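Local coordinates for protein alginate lyase (Bacteroides ovatus, PDB 3NNB) that probably cleaves the polysaccharide alginate by beta-elimination, at residues D167-T172 with L282-D287. Residues are numbered along the deposited sequence; the frame is centred on the assembly and turned at random.
Sequences DIYSFT and LGHMLD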
loop_
_atom_site.group_PDB
_atom_site.type_symbol
_atom_site.label_atom_id
_atom_site.label_comp_id
_atom_site.label_asym_id
_atom_site.label_seq_id
_atom_site.Cartn_x
_atom_site.Cartn_y
_atom_site.Cartn_z
ATOM N N ASP A 167 0.082 5.549 -6.253
ATOM C CA ASP A 167 -1.386 5.579 -6.136
ATOM C C ASP A 167 -1.988 4.183 -5.987
ATOM O O ASP A 167 -3.041 4.025 -5.366
ATOM C CB ASP A 167 -2.042 6.236 -7.353
ATOM C CG ASP A 167 -1.788 7.747 -7.459
ATOM O OD1 ASP A 167 -0.925 8.276 -6.734
ATOM O OD2 ASP A 167 -2.434 8.389 -8.322
ATOM N N ILE A 168 -1.359 3.169 -6.606
ATOM C CA ILE A 168 -1.917 1.825 -6.628
ATOM C C ILE A 168 -1.258 0.888 -5.658
ATOM O O ILE A 168 -1.437 -0.312 -5.730
ATOM C CB ILE A 168 -1.896 1.205 -8.059
ATOM C CG1 ILE A 168 -0.494 1.149 -8.683
ATOM C CG2 ILE A 168 -2.906 1.941 -8.945
ATOM C CD1 ILE A 168 -0.368 0.047 -9.808
ATOM N N TYR A 169 -0.448 1.426 -4.731
ATOM C CA TYR A 169 0.290 0.564 -3.803
ATOM C C TYR A 169 -0.656 -0.409 -3.038
ATOM O O TYR A 169 -0.271 -1.551 -2.773
ATOM C CB TYR A 169 1.101 1.371 -2.809
ATOM C CG TYR A 169 2.027 0.494 -1.977
ATOM C CD1 TYR A 169 3.294 0.183 -2.444
ATOM C CD2 TYR A 169 1.612 -0.066 -0.767
ATOM C CE1 TYR A 169 4.134 -0.646 -1.729
ATOM C CE2 TYR A 169 2.450 -0.893 -0.040
ATOM C CZ TYR A 169 3.715 -1.177 -0.540
ATOM O OH TYR A 169 4.547 -2.033 0.193
ATOM N N SER A 170 -1.861 0.042 -2.692
ATOM C CA SER A 170 -2.838 -0.814 -2.010
ATOM C C SER A 170 -3.264 -2.069 -2.802
ATOM O O SER A 170 -3.821 -3.004 -2.207
ATOM C CB SER A 170 -4.083 -0.036 -1.569
ATOM O OG SER A 170 -4.845 0.369 -2.672
ATOM N N PHE A 171 -2.956 -2.134 -4.106
ATOM C CA PHE A 171 -3.230 -3.341 -4.859
ATOM C C PHE A 171 -2.419 -4.525 -4.320
ATOM O O PHE A 171 -2.807 -5.688 -4.486
ATOM C CB PHE A 171 -2.951 -3.140 -6.346
ATOM C CG PHE A 171 -3.963 -2.311 -7.079
ATOM C CD1 PHE A 171 -5.048 -1.683 -6.464
ATOM C CD2 PHE A 171 -3.790 -2.125 -8.442
ATOM C CE1 PHE A 171 -5.968 -0.931 -7.226
ATOM C CE2 PHE A 171 -4.692 -1.384 -9.170
ATOM C CZ PHE A 171 -5.783 -0.789 -8.558
ATOM N N THR A 172 -1.307 -4.243 -3.651
ATOM C CA THR A 172 -0.500 -5.312 -3.037
ATOM C C THR A 172 -1.327 -6.104 -2.033
ATOM O O THR A 172 -1.326 -7.350 -2.043
ATOM C CB THR A 172 0.793 -4.779 -2.409
ATOM O OG1 THR A 172 0.491 -3.826 -1.379
ATOM C CG2 THR A 172 1.754 -4.229 -3.519
ATOM N N LEU A 282 9.396 2.245 6.171
ATOM C CA LEU A 282 9.595 1.049 7.007
ATOM C C LEU A 282 8.470 0.029 6.809
ATOM O O LEU A 282 8.724 -1.194 6.748
ATOM C CB LEU A 282 9.708 1.423 8.493
ATOM C CG LEU A 282 11.102 1.598 9.044
ATOM C CD1 LEU A 282 11.034 2.348 10.387
ATOM C CD2 LEU A 282 11.811 0.197 9.137
ATOM N N GLY A 283 7.229 0.495 6.723
ATOM C CA GLY A 283 6.102 -0.427 6.487
ATOM C C GLY A 283 6.223 -1.157 5.135
ATOM O O GLY A 283 5.905 -2.339 5.026
ATOM N N HIS A 284 6.701 -0.461 4.122
ATOM C CA HIS A 284 6.908 -1.047 2.809
ATOM C C HIS A 284 8.100 -2.019 2.813
ATOM O O HIS A 284 8.083 -3.053 2.117
ATOM C CB HIS A 284 7.057 0.017 1.751
ATOM C CG HIS A 284 5.844 0.869 1.622
ATOM N ND1 HIS A 284 5.884 2.127 1.053
ATOM C CD2 HIS A 284 4.575 0.679 2.054
ATOM C CE1 HIS A 284 4.666 2.652 1.110
ATOM N NE2 HIS A 284 3.851 1.792 1.694
HETATM N N MSE A 285 9.118 -1.703 3.614
HETATM C CA MSE A 285 10.218 -2.640 3.838
HETATM C C MSE A 285 9.677 -3.948 4.424
HETATM O O MSE A 285 10.047 -5.020 3.992
HETATM C CB MSE A 285 11.283 -2.074 4.771
HETATM C CG MSE A 285 12.015 -0.872 4.181
HETATM SE SE MSE A 285 13.143 -0.034 5.485
HETATM C CE MSE A 285 13.722 1.524 4.475
ATOM N N LEU A 286 8.833 -3.829 5.431
ATOM C CA LEU A 286 8.217 -4.990 6.075
ATOM C C LEU A 286 7.277 -5.751 5.170
ATOM O O LEU A 286 7.202 -6.976 5.240
ATOM C CB LEU A 286 7.583 -4.609 7.409
ATOM C CG LEU A 286 8.557 -4.096 8.480
ATOM C CD1 LEU A 286 7.868 -3.445 9.696
ATOM C CD2 LEU A 286 9.417 -5.259 9.009
ATOM N N ASP A 287 6.568 -5.043 4.288
ATOM C CA ASP A 287 5.789 -5.718 3.257
ATOM C C ASP A 287 6.704 -6.570 2.366
ATOM O O ASP A 287 6.380 -7.709 2.084
ATOM C CB ASP A 287 5.074 -4.691 2.345
ATOM C CG ASP A 287 3.871 -4.041 3.004
ATOM O OD1 ASP A 287 3.296 -4.540 3.986
ATOM O OD2 ASP A 287 3.515 -2.935 2.520
#
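Asp-287 OD2 accepts a hydrogen bond of 2.7 Å from the phenol oxygen of Tyr-169, OH, on its anti lone pair, the one turned away from OD1. The carboxylate oxygen lies at the edge of the tyrosine ring, and the planes of ring and carboxylate are 24° apart, close to coplanar. An aspartate serves here because OD2 takes the phenol while OD1 forms a salt bridge with Arg-349 of helix 336-351. With CG anti to the backbone N (chi1 -172°), the tyrosine ring extends across to helix 274-293, where His-284 CA stays 9.5 Å from Tyr-169 CA. A long, flat residue with a polar end suits that span. His-284 offers a flat ring to lie over one face of the phenol, centroids 4.0 Å apart and planes oblique at 33°. Its CD2 comes within 3.3 Å of Tyr-169 CZ, and Phe-280 meets the imidazole edge-to-face. A leucine here in place of Tyr-169 would probably leave Asp-287 OD2 without this donor and the covered face of the imidazole without the flat ring lying over it. Thr-172 N and OG1 both bond to Tyr-169 O, OG1 at 2.8 Å, tying the two residues together as the chain enters helix 171-180. The regular structure is almost all helix, consistent with the alpha/alpha barrel of this clan; near its centre, Tyr-169 also packs on Val-228 and Gln-229, joining the turn that leads into helix 171-180 to helices 221-236 and 274-293.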